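Local atomic coordinates of rieske iron-sulfur protein soxF (Sulfolobus acidocaldarius, PDB entry 1JM1), a protein that carries a [2Fe-2S] cluster and probably passes electrons in the archaeal respiratory chain as a Rieske protein. Residues V32-Y37 / L101-I106; V47-L52 / K118-H123; T58-P63 / L148-L153. All blocks are in the same frame, centred on the assembly; numbering follows the deposited sequence.

Contact 1. Residues V32-Y37 / L101-I106; sequences VYFFAY and LPAQVI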
loop_
_atom_site.group_PDB
_atom_site.type_symbol
_atom_site.label_atom_id
_atom_site.label_comp_id
_atom_site.label_asym_id
_atom_site.label_seq_id
_atom_site.Cartn_x
_atom_site.Cartn_y
_atom_site.Cartn_z
ATOM N N VAL A 32 -6.345 5.371 -6.857
ATOM C CA VAL A 32 -5.968 4.102 -6.232
ATOM C C VAL A 32 -5.962 3.040 -7.309
ATOM O O VAL A 32 -6.859 2.990 -8.154
ATOM C CB VAL A 32 -7.058 3.745 -5.131
ATOM C CG1 VAL A 32 -6.858 2.461 -4.523
ATOM C CG2 VAL A 32 -7.020 4.882 -4.054
ATOM N N TYR A 33 -4.946 2.138 -7.277
ATOM C CA TYR A 33 -4.757 1.146 -8.313
ATOM C C TYR A 33 -4.385 -0.158 -7.647
ATOM O O TYR A 33 -3.288 -0.289 -7.069
ATOM C CB TYR A 33 -3.697 1.599 -9.295
ATOM C CG TYR A 33 -3.536 0.853 -10.550
ATOM C CD1 TYR A 33 -4.160 1.264 -11.725
ATOM C CD2 TYR A 33 -2.788 -0.344 -10.602
ATOM C CE1 TYR A 33 -4.029 0.563 -12.907
ATOM C CE2 TYR A 33 -2.650 -1.017 -11.814
ATOM C CZ TYR A 33 -3.294 -0.540 -12.929
ATOM O OH TYR A 33 -3.112 -1.172 -14.175
ATOM N N PHE A 34 -5.263 -1.158 -7.697
ATOM C CA PHE A 34 -5.071 -2.403 -6.973
ATOM C C PHE A 34 -4.207 -3.370 -7.744
ATOM O O PHE A 34 -4.231 -3.385 -8.986
ATOM C CB PHE A 34 -6.412 -3.069 -6.640
ATOM C CG PHE A 34 -7.186 -2.287 -5.584
ATOM C CD1 PHE A 34 -8.104 -1.334 -5.986
ATOM C CD2 PHE A 34 -6.965 -2.524 -4.249
ATOM C CE1 PHE A 34 -8.800 -0.639 -5.001
ATOM C CE2 PHE A 34 -7.663 -1.819 -3.264
ATOM C CZ PHE A 34 -8.583 -0.883 -3.641
ATOM N N PHE A 35 -3.489 -4.200 -6.995
ATOM C CA PHE A 35 -2.649 -5.258 -7.547
ATOM C C PHE A 35 -2.437 -6.295 -6.436
ATOM O O PHE A 35 -2.936 -6.094 -5.310
ATOM C CB PHE A 35 -1.308 -4.698 -8.090
ATOM C CG PHE A 35 -0.406 -4.076 -7.085
ATOM C CD1 PHE A 35 0.703 -4.742 -6.584
ATOM C CD2 PHE A 35 -0.621 -2.781 -6.620
ATOM C CE1 PHE A 35 1.586 -4.144 -5.716
ATOM C CE2 PHE A 35 0.260 -2.176 -5.733
ATOM C CZ PHE A 35 1.361 -2.845 -5.279
ATOM N N ALA A 36 -1.754 -7.366 -6.726
ATOM C CA ALA A 36 -1.374 -8.365 -5.722
ATOM C C ALA A 36 0.128 -8.500 -5.723
ATOM O O ALA A 36 0.761 -8.463 -6.793
ATOM C CB ALA A 36 -1.986 -9.724 -6.009
ATOM N N TYR A 37 0.720 -8.649 -4.535
ATOM C CA TYR A 37 2.172 -8.725 -4.438
ATOM C C TYR A 37 2.580 -9.103 -3.019
ATOM O O TYR A 37 1.990 -8.577 -2.075
ATOM C CB TYR A 37 2.796 -7.327 -4.699
ATOM C CG TYR A 37 4.307 -7.308 -4.604
ATOM C CD1 TYR A 37 5.107 -7.747 -5.652
ATOM C CD2 TYR A 37 4.929 -6.874 -3.423
ATOM C CE1 TYR A 37 6.484 -7.758 -5.539
ATOM C CE2 TYR A 37 6.309 -6.901 -3.322
ATOM C CZ TYR A 37 7.081 -7.351 -4.399
ATOM O OH TYR A 37 8.442 -7.352 -4.228
ATOM N N LEU A 101 -9.166 -3.723 3.249
ATOM C CA LEU A 101 -9.405 -2.305 3.464
ATOM C C LEU A 101 -10.048 -1.673 2.235
ATOM O O LEU A 101 -9.548 -1.829 1.104
ATOM C CB LEU A 101 -8.081 -1.605 3.784
ATOM C CG LEU A 101 -7.465 -2.016 5.109
ATOM C CD1 LEU A 101 -5.997 -1.588 5.173
ATOM C CD2 LEU A 101 -8.222 -1.471 6.311
ATOM N N PRO A 102 -11.116 -0.904 2.425
ATOM C CA PRO A 102 -11.847 -0.314 1.273
ATOM C C PRO A 102 -11.224 0.994 0.800
ATOM O O PRO A 102 -11.816 2.071 0.865
ATOM C CB PRO A 102 -13.284 -0.122 1.828
ATOM C CG PRO A 102 -13.037 0.167 3.293
ATOM C CD PRO A 102 -11.860 -0.729 3.694
ATOM N N ALA A 103 -9.983 0.884 0.298
ATOM C CA ALA A 103 -9.273 2.047 -0.181
ATOM C C ALA A 103 -9.914 2.676 -1.405
ATOM O O ALA A 103 -9.629 3.821 -1.724
ATOM C CB ALA A 103 -7.826 1.677 -0.496
ATOM N N GLN A 104 -10.797 1.931 -2.065
ATOM C CA GLN A 104 -11.509 2.443 -3.244
ATOM C C GLN A 104 -12.724 3.302 -2.901
ATOM O O GLN A 104 -13.268 3.941 -3.767
ATOM C CB GLN A 104 -11.985 1.276 -4.173
ATOM C CG GLN A 104 -13.074 0.368 -3.603
ATOM C CD GLN A 104 -12.752 -0.642 -2.633
ATOM O OE1 GLN A 104 -11.715 -0.737 -2.038
ATOM N NE2 GLN A 104 -13.743 -1.460 -2.198
ATOM N N VAL A 105 -13.162 3.269 -1.628
ATOM C CA VAL A 105 -14.355 4.032 -1.211
ATOM C C VAL A 105 -13.846 5.374 -0.712
ATOM O O VAL A 105 -13.269 5.465 0.378
ATOM C CB VAL A 105 -15.177 3.301 -0.195
ATOM C CG1 VAL A 105 -16.384 4.164 0.224
ATOM C CG2 VAL A 105 -15.658 1.918 -0.719
ATOM N N ILE A 106 -13.986 6.424 -1.517
ATOM C CA ILE A 106 -13.414 7.722 -1.211
ATOM C C ILE A 106 -14.415 8.526 -0.394
ATOM O O ILE A 106 -15.582 8.661 -0.835
ATOM C CB ILE A 106 -13.002 8.473 -2.482
ATOM C CG1 ILE A 106 -12.143 7.601 -3.431
ATOM C CG2 ILE A 106 -12.393 9.795 -2.111
ATOM C CD1 ILE A 106 -10.853 7.051 -2.807
#
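Phe34 sets its CG opposite the carbonyl carbon (chi1 -70°), which sends the ring across to Gln104, where CG sits between the backbone N and the carbonyl carbon (chi1 67°) and the chain, bent at chi2, turns OE1 toward the ring. In this Rieske fold the meeting joins two parts of the protein: strand 32-36, an outer strand of a three-stranded antiparallel sheet, and a type I beta turn from Pro102 to Val105, just beyond the cluster-binding loop with Cys94 and His96, and with Cys99, which is disulfide-bonded to Cys126. The principle at work is that a turn can pack on an edge strand through van der Waals contacts, here those of Val32 and Phe34, with no hydrogen bond across. Phe34 CZ lies 3.5 Å from Gln104 OE1, which approaches the ring obliquely, and Phe34 CE1 rests 3.8 Å from Gln104 CB. The two side chains cross at nearly a right angle, with ring and amide planes 75° apart, so they do not stack. Ala103 supplies the methyl on which the ring tip settles, its CB 4.1 Å from Phe34 CZ. Along the strand, Val32 points the same way and touches the turn with both branches: CG1 is 4.2 Å from Ala103 CB. Were Phe34 replaced by an alanine, a gap would probably open between strand and turn, Ala103 CB keeping only Val32 of the two and the Gln104 amide losing the ring it abuts. The ring has further neighbours in Phe45, on the adjacent strand, and Ser200, which also touches Gln104. At the ring edge, in its plane, the backbone Gln104 N stands 3.9 Å from Phe34 CZ, while Val32 CG2 reaches to 3.7 Å from Ala103 O.

Contact 2. Residues V47-L52 / K118-H123; sequences VDLQAL and KGADLH. With MG (magnesium ion), chain B.
Asp48 OD1, at the head of the helix from which Leu49 and Leu52 reach Ala120, is gripped by three groups. Ala51 N gives it a nearly straight bond of 3.0 Å, arriving from above the carboxylate plane; Gln50 N adds a weak one, and Thr86 OG1 the third. Asp48 is thus the N-cap of helix 49-53, and the fixed first turn presents two leucines side by side. The contact itself is wholly apolar. Leu49 CD2 and Leu52 CD2 each lie 4.0 Å from Ala120 CB, so that one methyl is held by two branches. Leu52 gets there with CG anti to the backbone N (chi1 -175°), whereas Leu49 takes the rotamer with CG opposite the carbonyl carbon. While Ala120 faces the helix, the next residue points away: Asp121 OD2 binds the magnesium ion at 2.1 Å, and five waters complete an octahedron. Water 2 donates to Asp121 OD1 at 2.6 Å and water 1 to Gly119 O at 2.7 Å, which tie the carboxylate and the turn to the hydrated ion. Ala120, with left-handed backbone angles (51°/44°), and Asp121 both face Tyr116, a geometry that fits a G1 beta bulge.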
loop_
_atom_site.group_PDB
_atom_site.type_symbol
_atom_site.label_atom_id
_atom_site.label_comp_id
_atom_site.label_asym_id
_atom_site.label_seq_id
_atom_site.Cartn_x
_atom_site.Cartn_y
_atom_site.Cartn_z
ATOM N N VAL A 47 -1.229 4.288 -4.647
ATOM C CA VAL A 47 -1.990 5.532 -4.475
ATOM C C VAL A 47 -1.101 6.687 -4.855
ATOM O O VAL A 47 0.070 6.752 -4.438
ATOM C CB VAL A 47 -2.543 5.668 -3.062
ATOM C CG1 VAL A 47 -1.479 5.625 -1.959
ATOM C CG2 VAL A 47 -3.425 6.933 -2.937
ATOM N N ASP A 48 -1.644 7.603 -5.658
ATOM C CA ASP A 48 -0.983 8.875 -5.936
ATOM C C ASP A 48 -1.445 9.821 -4.873
ATOM O O ASP A 48 -2.594 10.312 -4.876
ATOM C CB ASP A 48 -1.253 9.375 -7.328
ATOM C CG ASP A 48 -0.498 10.673 -7.606
ATOM O OD1 ASP A 48 -0.293 11.489 -6.733
ATOM O OD2 ASP A 48 -0.231 10.928 -8.819
ATOM N N LEU A 49 -0.570 10.087 -3.859
ATOM C CA LEU A 49 -0.984 10.881 -2.729
ATOM C C LEU A 49 -1.220 12.326 -3.092
ATOM O O LEU A 49 -2.008 12.999 -2.362
ATOM C CB LEU A 49 -0.047 10.756 -1.553
ATOM C CG LEU A 49 -0.062 9.405 -0.807
ATOM C CD1 LEU A 49 0.937 9.389 0.328
ATOM C CD2 LEU A 49 -1.437 9.082 -0.215
ATOM N N GLN A 50 -0.626 12.850 -4.139
ATOM C CA GLN A 50 -0.923 14.230 -4.568
ATOM C C GLN A 50 -2.271 14.296 -5.242
ATOM O O GLN A 50 -3.049 15.223 -4.978
ATOM C CB GLN A 50 0.234 14.720 -5.465
ATOM C CG GLN A 50 -0.037 16.147 -5.997
ATOM C CD GLN A 50 1.214 16.670 -6.735
ATOM O OE1 GLN A 50 1.534 17.778 -6.423
ATOM N NE2 GLN A 50 1.717 15.993 -7.687
ATOM N N ALA A 51 -2.595 13.340 -6.135
ATOM C CA ALA A 51 -3.920 13.336 -6.696
ATOM C C ALA A 51 -4.983 13.191 -5.615
ATOM O O ALA A 51 -6.035 13.838 -5.659
ATOM C CB ALA A 51 -4.030 12.218 -7.751
ATOM N N LEU A 52 -4.702 12.387 -4.616
ATOM C CA LEU A 52 -5.665 12.133 -3.554
ATOM C C LEU A 52 -5.908 13.390 -2.683
ATOM O O LEU A 52 -7.043 13.731 -2.405
ATOM C CB LEU A 52 -5.206 10.956 -2.710
ATOM C CG LEU A 52 -6.200 10.530 -1.633
ATOM C CD1 LEU A 52 -7.365 9.779 -2.258
ATOM C CD2 LEU A 52 -5.473 9.673 -0.575
ATOM N N LYS A 118 -8.891 13.898 1.826
ATOM C CA LYS A 118 -8.206 15.131 2.239
ATOM C C LYS A 118 -7.097 14.808 3.215
ATOM O O LYS A 118 -6.052 15.494 3.236
ATOM C CB LYS A 118 -9.192 16.080 2.890
ATOM C CG LYS A 118 -8.631 17.394 3.314
ATOM C CD LYS A 118 -9.776 18.355 3.813
ATOM C CE LYS A 118 -9.254 19.494 4.664
ATOM N NZ LYS A 118 -10.102 20.108 5.746
ATOM N N GLY A 119 -7.280 13.820 4.056
ATOM C CA GLY A 119 -6.284 13.469 5.085
ATOM C C GLY A 119 -5.413 12.289 4.746
ATOM O O GLY A 119 -4.556 11.947 5.558
ATOM N N ALA A 120 -5.641 11.614 3.644
ATOM C CA ALA A 120 -4.974 10.365 3.313
ATOM C C ALA A 120 -5.059 9.361 4.437
ATOM O O ALA A 120 -4.088 8.660 4.742
ATOM C CB ALA A 120 -3.537 10.581 2.857
ATOM N N ASP A 121 -6.247 9.232 5.040
ATOM C CA ASP A 121 -6.474 8.335 6.146
ATOM C C ASP A 121 -7.350 7.181 5.736
ATOM O O ASP A 121 -8.456 7.385 5.175
ATOM C CB ASP A 121 -7.116 9.091 7.327
ATOM C CG ASP A 121 -6.189 10.085 7.974
ATOM O OD1 ASP A 121 -4.986 9.759 8.145
ATOM O OD2 ASP A 121 -6.657 11.167 8.314
ATOM N N LEU A 122 -6.906 5.960 5.936
ATOM C CA LEU A 122 -7.599 4.760 5.509
ATOM C C LEU A 122 -8.244 4.082 6.736
ATOM O O LEU A 122 -7.514 3.639 7.653
ATOM C CB LEU A 122 -6.642 3.837 4.802
ATOM C CG LEU A 122 -7.209 2.527 4.262
ATOM C CD1 LEU A 122 -8.458 2.734 3.392
ATOM C CD2 LEU A 122 -6.119 1.799 3.460
ATOM N N HIS A 123 -9.566 4.057 6.773
ATOM C CA HIS A 123 -10.361 3.642 7.925
ATOM C C HIS A 123 -10.995 2.268 7.645
ATOM O O HIS A 123 -11.784 2.123 6.690
ATOM C CB HIS A 123 -11.411 4.752 8.165
ATOM C CG HIS A 123 -12.341 4.552 9.297
ATOM N ND1 HIS A 123 -12.932 5.670 9.872
ATOM C CD2 HIS A 123 -12.825 3.487 9.962
ATOM C CE1 HIS A 123 -13.734 5.217 10.811
ATOM N NE2 HIS A 123 -13.726 3.895 10.928
HETATM MG MG MG B . -5.702 12.658 9.493
HETATM O O HOH W 1 -4.475 13.332 7.918
HETATM O O HOH W 2 -4.252 11.438 10.002
HETATM O O HOH W 3 -6.759 12.171 11.297
HETATM O O HOH W 4 -4.816 14.122 10.672
HETATM O O HOH W 5 -7.172 13.933 8.977
#

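Contact 3. Residues T58-P63 / L148-L153; sequences TEIPNP and LPIVIL
Ile60 and Ile150 meet tip to tip, Ile60 CD1 standing 4.0 Å from Ile150 CD1, and so join the two-stranded antiparallel sheet of 59-61 and 77-79 to the approach of strand 151-155, which edges another sheet of this Rieske protein. All the direct contacts here are van der Waals. Ile150 directs CG1 opposite its carbonyl carbon (chi1 -64°) and keeps the chain extended, which carries its terminal methyl into the angle between Ile60 and Pro63. Pro63 CD closes in more loosely, at 4.5 Å from Ile150 CD1. Phe88 and Phe90 of strand 87-91 touch Ile60 and Ile150 respectively.

The polar link is indirect, an example of two chain segments stitched by a shared third residue. Asn168 uses both ends of its amide, ND2 hydrogen-bonded to Asn62 OD1 and OD1 to the backbone Ile150 N, while Asn62 is itself fixed by a bond from its ND2 to Ile75 O. A backbone oxygen also borders the shared methyl: Pro61 O lies 4.0 Å from Ile150 CD1.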
loop_
_atom_site.group_PDB
_atom_site.type_symbol
_atom_site.label_atom_id
_atom_site.label_comp_id
_atom_site.label_asym_id
_atom_site.label_seq_id
_atom_site.Cartn_x
_atom_site.Cartn_y
_atom_site.Cartn_z
ATOM N N THR A 58 5.943 13.636 -1.335
ATOM C CA THR A 58 6.972 12.947 -2.100
ATOM C C THR A 58 7.810 12.007 -1.249
ATOM O O THR A 58 8.629 11.273 -1.812
ATOM C CB THR A 58 7.897 13.890 -2.860
ATOM O OG1 THR A 58 8.568 14.726 -1.943
ATOM C CG2 THR A 58 7.115 14.790 -3.836
ATOM N N GLU A 59 7.641 11.973 0.059
ATOM C CA GLU A 59 8.443 11.102 0.926
ATOM C C GLU A 59 7.648 10.940 2.230
ATOM O O GLU A 59 7.120 11.921 2.744
ATOM C CB GLU A 59 9.796 11.752 1.156
ATOM C CG GLU A 59 10.760 10.901 1.961
ATOM C CD GLU A 59 12.145 11.549 2.035
ATOM O OE1 GLU A 59 12.331 12.752 1.772
ATOM O OE2 GLU A 59 13.110 10.821 2.329
ATOM N N ILE A 60 7.609 9.709 2.714
ATOM C CA ILE A 60 6.895 9.384 3.955
ATOM C C ILE A 60 7.878 8.553 4.800
ATOM O O ILE A 60 8.793 7.899 4.285
ATOM C CB ILE A 60 5.584 8.705 3.732
ATOM C CG1 ILE A 60 5.735 7.300 3.153
ATOM C CG2 ILE A 60 4.657 9.533 2.856
ATOM C CD1 ILE A 60 4.469 6.575 2.799
ATOM N N PRO A 61 7.671 8.493 6.131
ATOM C CA PRO A 61 8.605 7.727 6.953
ATOM C C PRO A 61 8.367 6.247 6.827
ATOM O O PRO A 61 7.266 5.798 6.547
ATOM C CB PRO A 61 8.280 8.213 8.394
ATOM C CG PRO A 61 7.400 9.419 8.270
ATOM C CD PRO A 61 6.694 9.237 6.927
ATOM N N ASN A 62 9.432 5.458 7.125
ATOM C CA ASN A 62 9.271 4.057 7.349
ATOM C C ASN A 62 9.145 3.816 8.838
ATOM O O ASN A 62 10.175 3.786 9.547
ATOM C CB ASN A 62 10.443 3.217 6.819
ATOM C CG ASN A 62 10.280 1.775 7.192
ATOM O OD1 ASN A 62 9.154 1.332 7.525
ATOM N ND2 ASN A 62 11.333 1.002 7.154
ATOM N N PRO A 63 7.939 3.610 9.389
ATOM C CA PRO A 63 7.812 3.447 10.851
ATOM C C PRO A 63 8.414 2.164 11.379
ATOM O O PRO A 63 8.571 2.022 12.594
ATOM C CB PRO A 63 6.289 3.478 11.069
ATOM C CG PRO A 63 5.746 2.968 9.812
ATOM C CD PRO A 63 6.632 3.502 8.692
ATOM N N LEU A 148 0.252 0.050 8.888
ATOM C CA LEU A 148 -0.070 -0.656 7.666
ATOM C C LEU A 148 1.191 -0.869 6.831
ATOM O O LEU A 148 1.886 0.109 6.538
ATOM C CB LEU A 148 -1.100 0.142 6.860
ATOM C CG LEU A 148 -1.655 -0.578 5.634
ATOM C CD1 LEU A 148 -2.469 -1.801 6.042
ATOM C CD2 LEU A 148 -2.550 0.387 4.850
ATOM N N PRO A 149 1.517 -2.104 6.428
ATOM C CA PRO A 149 2.733 -2.287 5.641
ATOM C C PRO A 149 2.725 -1.521 4.327
ATOM O O PRO A 149 1.700 -1.426 3.631
ATOM C CB PRO A 149 2.781 -3.806 5.432
ATOM C CG PRO A 149 2.090 -4.337 6.666
ATOM C CD PRO A 149 0.932 -3.358 6.879
ATOM N N ILE A 150 3.897 -1.007 3.998
ATOM C CA ILE A 150 4.201 -0.321 2.755
ATOM C C ILE A 150 4.832 -1.303 1.777
ATOM O O ILE A 150 5.710 -2.081 2.143
ATOM C CB ILE A 150 5.143 0.888 3.000
ATOM C CG1 ILE A 150 4.425 1.913 3.864
ATOM C CG2 ILE A 150 5.649 1.487 1.702
ATOM C CD1 ILE A 150 5.349 3.004 4.423
ATOM N N VAL A 151 4.396 -1.222 0.522
ATOM C CA VAL A 151 5.011 -1.924 -0.582
ATOM C C VAL A 151 6.018 -0.951 -1.217
ATOM O O VAL A 151 5.652 0.134 -1.682
ATOM C CB VAL A 151 3.968 -2.388 -1.599
ATOM C CG1 VAL A 151 4.673 -3.075 -2.790
ATOM C CG2 VAL A 151 2.964 -3.323 -0.945
ATOM N N ILE A 152 7.276 -1.352 -1.196
ATOM C CA ILE A 152 8.367 -0.528 -1.744
ATOM C C ILE A 152 8.297 -0.619 -3.266
ATOM O O ILE A 152 8.182 -1.714 -3.822
ATOM C CB ILE A 152 9.702 -0.982 -1.171
ATOM C CG1 ILE A 152 9.641 -0.977 0.363
ATOM C CG2 ILE A 152 10.831 -0.113 -1.744
ATOM C CD1 ILE A 152 10.775 -1.842 0.893
ATOM N N LEU A 153 8.339 0.549 -3.922
ATOM C CA LEU A 153 8.263 0.660 -5.347
ATOM C C LEU A 153 9.556 1.146 -5.935
ATOM O O LEU A 153 10.337 1.857 -5.302
ATOM C CB LEU A 153 7.140 1.645 -5.726
ATOM C CG LEU A 153 5.744 1.333 -5.209
ATOM C CD1 LEU A 153 4.785 2.455 -5.621
ATOM C CD2 LEU A 153 5.248 -0.030 -5.714
#

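In the fold
The three contacts interleave along the chain: 32-37, 47-52 and 58-63 come first, and their partners 101-106, 118-123 and 148-153 follow in the same order. Contacts 1 and 2 lie closest, centres about 11 Å apart; both lie between the sheet of strands 32-36, 43-48 and 87-91, or the helix that follows its strand 43-48, and the turns that lead into strands 105-107 and 121-123 of the mixed sheet. Contact 3 sits about 13 Å from contact 2 and 16 Å from contact 1, across the chain's centre from the latter. Leu101, Leu122 and Leu148 touch one another in pairs, uniting all three. The early strands are thereby knitted to the later, cluster-binding part.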